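Local coordinates for protein transcriptional regulator, MerR family (PDB 3GPV) that probably binds promoter DNA and regulates transcription as a dimeric member of the MerR family, at residues S31-Y36 and G40-L45; Q46-E49 and R53-N56; L60-M65 and D84-G89. All coordinates share one frame; numbering follows the deposited sequence.

Contact 1: residues S31-Y36 and G40-L45; sequences SQIRYY and GLFPFL
Tyr36 and Leu41 are joined first through the backbone: Leu41 N donates to Tyr36 O over 3.0 Å, with an N-H...O angle of 149° and the donor nearly in line with the C=O bond. Gly40 N also lies close to that oxygen, at too poor an angle to bond. Gly40 leaves the helix with positive phi (65°), and the two bonds back into the last turn make this a Schellman motif ending helix 30-38. In the MerR-type winged helix-turn-helix domain, the chain passes here from the second helix of the HTH towards the wing hairpin.

The remaining contacts are apolar. Leu41 CD1 reaches the Tyr36 ring at CD1, 3.6 Å away, the two side chains meeting at a slant, and Leu41 also packs on Ile66, Lys80 and Ile83. Phe42 inserts the far end of its ring beside the helix: CZ lies 3.5 Å from Tyr36 CB, and CE2 lies 3.7 Å from Ile33 CG2. Ile33 CG2, anti to the backbone N, is the branch that meets the ring, and Ile33 and Phe42 cross near a right angle. Ile33 O sits at the Phe42 ring edge, 3.3 Å from CE2, while Phe55 meets the same ring edge-to-face.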
loop_
_atom_site.group_PDB
_atom_site.type_symbol
_atom_site.label_atom_id
_atom_site.label_comp_id
_atom_site.label_asym_id
_atom_site.label_seq_id
_atom_site.Cartn_x
_atom_site.Cartn_y
_atom_site.Cartn_z
ATOM N N SER B 31 9.674 -16.659 -6.184
ATOM C CA SER B 31 10.029 -16.406 -4.795
ATOM C C SER B 31 8.894 -15.777 -3.993
ATOM O O SER B 31 8.769 -16.035 -2.796
ATOM C CB SER B 31 11.264 -15.514 -4.726
ATOM O OG SER B 31 11.082 -14.355 -5.518
ATOM N N GLN B 32 8.075 -14.949 -4.642
ATOM C CA GLN B 32 6.953 -14.310 -3.960
ATOM C C GLN B 32 5.971 -15.359 -3.466
ATOM O O GLN B 32 5.511 -15.301 -2.327
ATOM C CB GLN B 32 6.226 -13.338 -4.891
ATOM C CG GLN B 32 6.908 -11.990 -5.046
ATOM C CD GLN B 32 6.131 -11.040 -5.941
ATOM O OE1 GLN B 32 5.941 -11.303 -7.128
ATOM N NE2 GLN B 32 5.674 -9.929 -5.371
ATOM N N ILE B 33 5.653 -16.318 -4.329
ATOM C CA ILE B 33 4.724 -17.376 -3.969
ATOM C C ILE B 33 5.300 -18.264 -2.876
ATOM O O ILE B 33 4.572 -18.768 -2.029
ATOM C CB ILE B 33 4.377 -18.248 -5.189
ATOM C CG1 ILE B 33 3.724 -17.381 -6.257
ATOM C CG2 ILE B 33 3.417 -19.374 -4.785
ATOM C CD1 ILE B 33 3.211 -18.154 -7.432
ATOM N N ARG B 34 6.612 -18.456 -2.897
ATOM C CA ARG B 34 7.244 -19.293 -1.891
ATOM C C ARG B 34 7.197 -18.621 -0.528
ATOM O O ARG B 34 7.153 -19.291 0.502
ATOM C CB ARG B 34 8.680 -19.617 -2.303
ATOM C CG ARG B 34 8.744 -20.702 -3.369
ATOM C CD ARG B 34 10.143 -20.882 -3.933
ATOM N NE ARG B 34 10.179 -21.947 -4.932
ATOM C CZ ARG B 34 11.194 -22.161 -5.764
ATOM N NH1 ARG B 34 12.267 -21.381 -5.723
ATOM N NH2 ARG B 34 11.133 -23.156 -6.640
ATOM N N TYR B 35 7.190 -17.293 -0.525
ATOM C CA TYR B 35 7.120 -16.549 0.723
ATOM C C TYR B 35 5.787 -16.867 1.386
ATOM O O TYR B 35 5.724 -17.158 2.586
ATOM C CB TYR B 35 7.213 -15.049 0.457
ATOM C CG TYR B 35 7.003 -14.198 1.686
ATOM C CD1 TYR B 35 7.816 -14.346 2.807
ATOM C CD2 TYR B 35 6.001 -13.231 1.723
ATOM C CE1 TYR B 35 7.640 -13.551 3.934
ATOM C CE2 TYR B 35 5.816 -12.430 2.845
ATOM C CZ TYR B 35 6.640 -12.594 3.946
ATOM O OH TYR B 35 6.467 -11.794 5.054
ATOM N N TYR B 36 4.721 -16.811 0.591
ATOM C CA TYR B 36 3.386 -17.106 1.085
ATOM C C TYR B 36 3.350 -18.544 1.577
ATOM O O TYR B 36 2.643 -18.874 2.530
ATOM C CB TYR B 36 2.355 -16.912 -0.025
ATOM C CG TYR B 36 2.186 -15.477 -0.465
ATOM C CD1 TYR B 36 1.900 -14.476 0.459
ATOM C CD2 TYR B 36 2.277 -15.122 -1.809
ATOM C CE1 TYR B 36 1.703 -13.156 0.059
ATOM C CE2 TYR B 36 2.083 -13.804 -2.222
ATOM C CZ TYR B 36 1.795 -12.827 -1.282
ATOM O OH TYR B 36 1.586 -11.522 -1.674
ATOM N N GLY B 40 2.998 -20.151 5.556
ATOM C CA GLY B 40 1.969 -21.148 5.784
ATOM C C GLY B 40 0.582 -20.745 5.332
ATOM O O GLY B 40 -0.386 -20.922 6.071
ATOM N N LEU B 41 0.478 -20.222 4.115
ATOM C CA LEU B 41 -0.809 -19.785 3.586
ATOM C C LEU B 41 -1.431 -20.788 2.609
ATOM O O LEU B 41 -2.567 -20.612 2.165
ATOM C CB LEU B 41 -0.656 -18.414 2.906
ATOM C CG LEU B 41 -0.160 -17.244 3.776
ATOM C CD1 LEU B 41 -0.199 -15.942 2.983
ATOM C CD2 LEU B 41 -1.024 -17.121 5.019
ATOM N N PHE B 42 -0.695 -21.845 2.285
ATOM C CA PHE B 42 -1.199 -22.853 1.359
ATOM C C PHE B 42 -1.314 -24.241 1.989
ATOM O O PHE B 42 -0.751 -25.203 1.472
ATOM C CB PHE B 42 -0.291 -22.964 0.129
ATOM C CG PHE B 42 0.005 -21.655 -0.543
ATOM C CD1 PHE B 42 -1.008 -20.733 -0.792
ATOM C CD2 PHE B 42 1.297 -21.368 -0.979
ATOM C CE1 PHE B 42 -0.739 -19.546 -1.469
ATOM C CE2 PHE B 42 1.580 -20.186 -1.656
ATOM C CZ PHE B 42 0.559 -19.273 -1.904
ATOM N N PRO B 43 -2.044 -24.367 3.107
ATOM C CA PRO B 43 -2.173 -25.686 3.735
ATOM C C PRO B 43 -3.027 -26.615 2.882
ATOM O O PRO B 43 -3.051 -27.825 3.091
ATOM C CB PRO B 43 -2.846 -25.375 5.075
ATOM C CG PRO B 43 -2.500 -23.929 5.324
ATOM C CD PRO B 43 -2.645 -23.329 3.957
ATOM N N PHE B 44 -3.716 -26.029 1.911
ATOM C CA PHE B 44 -4.617 -26.755 1.023
ATOM C C PHE B 44 -3.991 -27.284 -0.261
ATOM O O PHE B 44 -4.693 -27.785 -1.135
ATOM C CB PHE B 44 -5.773 -25.834 0.664
ATOM C CG PHE B 44 -5.331 -24.459 0.267
ATOM C CD1 PHE B 44 -4.787 -24.222 -0.986
ATOM C CD2 PHE B 44 -5.421 -23.404 1.167
ATOM C CE1 PHE B 44 -4.338 -22.954 -1.338
ATOM C CE2 PHE B 44 -4.974 -22.134 0.826
ATOM C CZ PHE B 44 -4.433 -21.908 -0.426
ATOM N N LEU B 45 -2.676 -27.174 -0.383
ATOM C CA LEU B 45 -2.011 -27.644 -1.585
ATOM C C LEU B 45 -1.966 -29.169 -1.669
ATOM O O LEU B 45 -1.652 -29.852 -0.695
ATOM C CB LEU B 45 -0.606 -27.054 -1.653
ATOM C CG LEU B 45 -0.356 -26.102 -2.826
ATOM C CD1 LEU B 45 -1.605 -25.279 -3.131
ATOM C CD2 LEU B 45 0.824 -25.220 -2.492
#

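Contact 2: residues Q46-E49 and R53-N56; sequences QRNE and RIFN
The Arg47 guanidinium has Arg53 CG over one face, 3.3 Å above its plane and displaced towards the rim; the Arg53 guanidinium is turned 63° from it, with Arg47 NH2 approaching obliquely. A bend at chi2 (-92°) carries the Arg47 group across the aliphatic part of Arg53. On the face that carries Gln46 and Ile54, the Gln46 amide reaches that of the N-cap residue Asn56, their planes inclined by 43° and Gln46 OE1 2.8 Å from Asn56 ND2. Asn56 OD1 caps Ala59 N at the start of helix 57-70.

The backbone carrying these groups is the antiparallel wing hairpin of the MerR-type domain. Gln46 and Ile54 are its hydrogen-bonded pair: Ile54 N donates to Gln46 O over 3.0 Å, and Gln46 N returns a longer bond of 3.3 Å to Ile54 O. Arg47 and Arg53 form the adjacent non-hydrogen-bonded pair, and Arg53 CA places a C-H against Gln46 O at 3.2 Å.

Arg47 NH2 and Arg53 NE are 4.3 Å apart, a like-charge proximity probably eased by their separate partners: Arg47 NH1 bonds Gly51 O, and Arg53 NH1 forms a salt bridge with Asp37.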
loop_
_atom_site.group_PDB
_atom_site.type_symbol
_atom_site.label_atom_id
_atom_site.label_comp_id
_atom_site.label_asym_id
_atom_site.label_seq_id
_atom_site.Cartn_x
_atom_site.Cartn_y
_atom_site.Cartn_z
ATOM N N GLN B 46 -2.292 -29.689 -2.850
ATOM C CA GLN B 46 -2.311 -31.124 -3.096
ATOM C C GLN B 46 -0.974 -31.656 -3.595
ATOM O O GLN B 46 0.014 -30.922 -3.670
ATOM C CB GLN B 46 -3.397 -31.465 -4.119
ATOM C CG GLN B 46 -4.491 -32.363 -3.582
ATOM C CD GLN B 46 -5.401 -31.657 -2.595
ATOM O OE1 GLN B 46 -6.111 -30.717 -2.956
ATOM N NE2 GLN B 46 -5.388 -32.112 -1.344
ATOM N N ARG B 47 -0.971 -32.942 -3.942
ATOM C CA ARG B 47 0.209 -33.652 -4.438
ATOM C C ARG B 47 -0.091 -34.260 -5.801
ATOM O O ARG B 47 -1.210 -34.696 -6.058
ATOM C CB ARG B 47 0.581 -34.791 -3.488
ATOM C CG ARG B 47 0.870 -34.377 -2.065
ATOM C CD ARG B 47 2.343 -34.103 -1.877
ATOM N NE ARG B 47 2.630 -33.596 -0.542
ATOM C CZ ARG B 47 3.778 -33.029 -0.196
ATOM N NH1 ARG B 47 4.746 -32.901 -1.092
ATOM N NH2 ARG B 47 3.951 -32.578 1.039
ATOM N N ASN B 48 0.903 -34.281 -6.678
ATOM C CA ASN B 48 0.709 -34.886 -7.983
ATOM C C ASN B 48 1.311 -36.289 -7.902
ATOM O O ASN B 48 1.841 -36.678 -6.857
ATOM C CB ASN B 48 1.381 -34.054 -9.080
ATOM C CG ASN B 48 2.875 -33.923 -8.888
ATOM O OD1 ASN B 48 3.434 -34.380 -7.891
ATOM N ND2 ASN B 48 3.533 -33.286 -9.849
ATOM N N GLU B 49 1.222 -37.044 -8.992
ATOM C CA GLU B 49 1.741 -38.405 -9.021
ATOM C C GLU B 49 3.201 -38.480 -8.584
ATOM O O GLU B 49 3.641 -39.499 -8.056
ATOM C CB GLU B 49 1.591 -38.988 -10.427
ATOM C CG GLU B 49 0.207 -38.797 -11.035
ATOM C CD GLU B 49 -0.906 -39.398 -10.188
ATOM O OE1 GLU B 49 -1.118 -38.924 -9.051
ATOM O OE2 GLU B 49 -1.569 -40.346 -10.664
ATOM N N ARG B 53 4.027 -30.390 -4.777
ATOM C CA ARG B 53 2.853 -29.684 -4.285
ATOM C C ARG B 53 2.344 -28.779 -5.398
ATOM O O ARG B 53 3.069 -27.940 -5.926
ATOM C CB ARG B 53 3.204 -28.912 -3.012
ATOM C CG ARG B 53 3.602 -29.873 -1.900
ATOM C CD ARG B 53 4.086 -29.198 -0.632
ATOM N NE ARG B 53 3.023 -28.511 0.091
ATOM C CZ ARG B 53 2.934 -27.192 0.197
ATOM N NH1 ARG B 53 3.849 -26.421 -0.376
ATOM N NH2 ARG B 53 1.940 -26.643 0.882
ATOM N N ILE B 54 1.086 -28.986 -5.766
ATOM C CA ILE B 54 0.478 -28.246 -6.861
ATOM C C ILE B 54 -0.855 -27.610 -6.502
ATOM O O ILE B 54 -1.432 -27.886 -5.449
ATOM C CB ILE B 54 0.245 -29.172 -8.075
ATOM C CG1 ILE B 54 -0.763 -30.269 -7.715
ATOM C CG2 ILE B 54 1.556 -29.800 -8.512
ATOM C CD1 ILE B 54 -0.292 -31.255 -6.665
ATOM N N PHE B 55 -1.342 -26.779 -7.413
ATOM C CA PHE B 55 -2.603 -26.071 -7.242
ATOM C C PHE B 55 -3.741 -26.653 -8.073
ATOM O O PHE B 55 -3.623 -26.752 -9.292
ATOM C CB PHE B 55 -2.448 -24.600 -7.658
ATOM C CG PHE B 55 -1.614 -23.777 -6.725
ATOM C CD1 PHE B 55 -2.216 -22.916 -5.807
ATOM C CD2 PHE B 55 -0.229 -23.854 -6.762
ATOM C CE1 PHE B 55 -1.445 -22.146 -4.939
ATOM C CE2 PHE B 55 0.552 -23.085 -5.893
ATOM C CZ PHE B 55 -0.058 -22.231 -4.983
ATOM N N ASN B 56 -4.828 -27.051 -7.420
ATOM C CA ASN B 56 -6.001 -27.506 -8.158
ATOM C C ASN B 56 -6.879 -26.250 -8.249
ATOM O O ASN B 56 -6.504 -25.189 -7.748
ATOM C CB ASN B 56 -6.755 -28.628 -7.434
ATOM C CG ASN B 56 -7.018 -28.318 -5.978
ATOM O OD1 ASN B 56 -7.046 -27.158 -5.573
ATOM N ND2 ASN B 56 -7.225 -29.365 -5.178
#

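Contact 3: residues L60-M65 and D84-G89; sequences LKYLEM and DWSMEG
Tyr62 extends the phenol end of its ring from helix 57-70 into the side of helix 76-88, where it overlaps the methyl of selenomethionine Met87 and the CB of Ser86. The contact joins the two helices that follow the wing in the MerR-type fold, ahead of the long helix 93-128, and it lies near the C-terminal end of helix 76-88. The backbones stay well apart, with Tyr62 and Ser86 the nearest pair at 9.4 Å between CA atoms, so side chains alone bridge the gap.

Most of the distance is spanned by the tyrosine, whose CB points at the opposite helix. Its ring is placed by a first torsion of -88°, which puts CG beside the backbone N and opposite the carbonyl carbon. Ser86 meets the ring obliquely and through carbon, CB standing 3.7 Å from Tyr62 CE1 and 3.5 Å from Tyr62 OH. Its hydroxyl is occupied within its own helix, where Ser86 OG hydrogen-bonds to Phe82 O, and no hydrogen bond crosses between the two segments.

The Met87 side chain runs to meet that of Tyr62 from the opposite direction. Bends at chi2 (-66°) and chi3 (95°) fold the chain back and bring CE to the phenol, obliquely to the ring. Phe44 adds a third partner, its ring stacking with that of Tyr62 while its side chain also touches Met87. On the far side of helix 76-88, Trp85 packs on Arg96 and Leu99 of helix 93-128, and its ring meets His95 edge-to-face. Back at the phenol, the Met87 methyl carbon CE lies 3.3 Å from Tyr62 CZ, 3.4 Å from Tyr62 CE2 and 3.1 Å from Tyr62 OH.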
loop_
_atom_site.group_PDB
_atom_site.type_symbol
_atom_site.label_atom_id
_atom_site.label_comp_id
_atom_site.label_asym_id
_atom_site.label_seq_id
_atom_site.Cartn_x
_atom_site.Cartn_y
_atom_site.Cartn_z
ATOM N N LEU B 60 -6.406 -22.423 -6.277
ATOM C CA LEU B 60 -6.252 -21.143 -6.956
ATOM C C LEU B 60 -7.251 -20.098 -6.445
ATOM O O LEU B 60 -6.907 -18.922 -6.312
ATOM C CB LEU B 60 -6.412 -21.321 -8.467
ATOM C CG LEU B 60 -5.311 -22.132 -9.156
ATOM C CD1 LEU B 60 -5.616 -22.261 -10.632
ATOM C CD2 LEU B 60 -3.978 -21.451 -8.951
ATOM N N LYS B 61 -8.486 -20.526 -6.180
ATOM C CA LYS B 61 -9.508 -19.614 -5.668
ATOM C C LYS B 61 -9.002 -19.053 -4.344
ATOM O O LYS B 61 -9.112 -17.861 -4.085
ATOM C CB LYS B 61 -10.836 -20.353 -5.472
ATOM C CG LYS B 61 -11.474 -20.787 -6.785
ATOM C CD LYS B 61 -12.658 -21.724 -6.568
ATOM C CE LYS B 61 -13.285 -22.152 -7.897
ATOM N NZ LYS B 61 -14.265 -23.269 -7.732
ATOM N N TYR B 62 -8.424 -19.913 -3.515
ATOM C CA TYR B 62 -7.876 -19.470 -2.238
ATOM C C TYR B 62 -6.704 -18.506 -2.466
ATOM O O TYR B 62 -6.529 -17.531 -1.734
ATOM C CB TYR B 62 -7.389 -20.669 -1.424
ATOM C CG TYR B 62 -8.434 -21.326 -0.550
ATOM C CD1 TYR B 62 -9.149 -20.583 0.388
ATOM C CD2 TYR B 62 -8.660 -22.697 -0.613
ATOM C CE1 TYR B 62 -10.058 -21.191 1.245
ATOM C CE2 TYR B 62 -9.564 -23.318 0.237
ATOM C CZ TYR B 62 -10.262 -22.560 1.167
ATOM O OH TYR B 62 -11.154 -23.164 2.022
ATOM N N LEU B 63 -5.894 -18.777 -3.486
ATOM C CA LEU B 63 -4.761 -17.900 -3.770
ATOM C C LEU B 63 -5.220 -16.506 -4.180
ATOM O O LEU B 63 -4.615 -15.506 -3.804
ATOM C CB LEU B 63 -3.881 -18.479 -4.885
ATOM C CG LEU B 63 -2.767 -17.539 -5.391
ATOM C CD1 LEU B 63 -1.866 -17.120 -4.240
ATOM C CD2 LEU B 63 -1.943 -18.231 -6.468
ATOM N N GLU B 64 -6.285 -16.441 -4.968
ATOM C CA GLU B 64 -6.796 -15.155 -5.402
ATOM C C GLU B 64 -7.250 -14.336 -4.213
ATOM O O GLU B 64 -7.071 -13.120 -4.196
ATOM C CB GLU B 64 -7.938 -15.345 -6.400
ATOM C CG GLU B 64 -7.463 -15.917 -7.737
ATOM C CD GLU B 64 -8.490 -15.800 -8.843
ATOM O OE1 GLU B 64 -8.964 -14.673 -9.098
ATOM O OE2 GLU B 64 -8.813 -16.834 -9.466
HETATM N N MSE B 65 -7.832 -14.996 -3.213
HETATM C CA MSE B 65 -8.274 -14.250 -2.036
HETATM C C MSE B 65 -7.065 -13.858 -1.217
HETATM O O MSE B 65 -6.993 -12.744 -0.723
HETATM C CB MSE B 65 -9.258 -15.040 -1.170
HETATM C CG MSE B 65 -9.761 -14.244 0.047
HETATM SE SE MSE B 65 -10.707 -12.573 -0.376
HETATM C CE MSE B 65 -12.266 -13.420 -1.165
ATOM N N ASP B 84 -6.664 -20.663 8.060
ATOM C CA ASP B 84 -6.840 -21.709 9.055
ATOM C C ASP B 84 -8.316 -21.898 9.361
ATOM O O ASP B 84 -8.786 -23.026 9.480
ATOM C CB ASP B 84 -6.069 -21.378 10.335
ATOM C CG ASP B 84 -4.565 -21.413 10.134
ATOM O OD1 ASP B 84 -4.087 -22.274 9.367
ATOM O OD2 ASP B 84 -3.858 -20.591 10.750
ATOM N N TRP B 85 -9.048 -20.794 9.485
ATOM C CA TRP B 85 -10.482 -20.871 9.752
ATOM C C TRP B 85 -11.209 -21.533 8.591
ATOM O O TRP B 85 -12.111 -22.340 8.803
ATOM C CB TRP B 85 -11.087 -19.481 9.974
ATOM C CG TRP B 85 -10.842 -18.901 11.326
ATOM C CD1 TRP B 85 -10.574 -19.582 12.471
ATOM C CD2 TRP B 85 -10.905 -17.516 11.687
ATOM N NE1 TRP B 85 -10.467 -18.713 13.528
ATOM C CE2 TRP B 85 -10.665 -17.437 13.075
ATOM C CE3 TRP B 85 -11.145 -16.335 10.971
ATOM C CZ2 TRP B 85 -10.658 -16.218 13.767
ATOM C CZ3 TRP B 85 -11.138 -15.121 11.659
ATOM C CH2 TRP B 85 -10.895 -15.075 13.044
ATOM N N SER B 86 -10.829 -21.177 7.365
ATOM C CA SER B 86 -11.453 -21.760 6.183
ATOM C C SER B 86 -11.222 -23.265 6.188
ATOM O O SER B 86 -12.068 -24.031 5.750
ATOM C CB SER B 86 -10.861 -21.150 4.906
ATOM O OG SER B 86 -11.101 -19.756 4.850
HETATM N N MSE B 87 -10.074 -23.679 6.711
HETATM C CA MSE B 87 -9.715 -25.100 6.762
HETATM C C MSE B 87 -10.522 -25.857 7.834
HETATM O O MSE B 87 -10.867 -27.024 7.659
HETATM C CB MSE B 87 -8.217 -25.253 7.043
HETATM C CG MSE B 87 -7.288 -24.705 5.956
HETATM SE SE MSE B 87 -7.419 -25.662 4.316
HETATM C CE MSE B 87 -8.718 -24.574 3.332
ATOM N N GLU B 88 -10.825 -25.170 8.935
ATOM C CA GLU B 88 -11.588 -25.761 10.034
ATOM C C GLU B 88 -13.026 -26.096 9.661
ATOM O O GLU B 88 -13.690 -26.838 10.383
ATOM C CB GLU B 88 -11.588 -24.837 11.258
ATOM C CG GLU B 88 -10.229 -24.663 11.896
ATOM C CD GLU B 88 -10.217 -23.591 12.968
ATOM O OE1 GLU B 88 -11.029 -23.678 13.908
ATOM O OE2 GLU B 88 -9.391 -22.661 12.879
ATOM N N GLY B 89 -13.515 -25.552 8.550
ATOM C CA GLY B 89 -14.877 -25.851 8.137
ATOM C C GLY B 89 -15.898 -24.785 8.483
ATOM O O GLY B 89 -15.556 -23.750 9.051
#

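How the contacts relate
The loop 40-45 ties the three contacts together. Contact 1 ends where contact 2 begins, their centres 13 Å apart, and Phe42 O approaches Arg53 NH2 to 3.1 Å while Leu45 CD1 packs 3.6 Å from Phe55 CE1. Towards contact 3, centred 12 Å from contact 1, Phe44 CZ comes within 3.4 Å of Tyr62 CB. Contacts 2 and 3 are 16 Å apart between centres and meet where strand 53-55 leads into helix 57-70, with Phe55 CB 3.7 Å from Leu60 CD2. Helix-turn-helix, wing and following helices thus share one packed unit; by family resemblance, the first two are the probable DNA-binding elements.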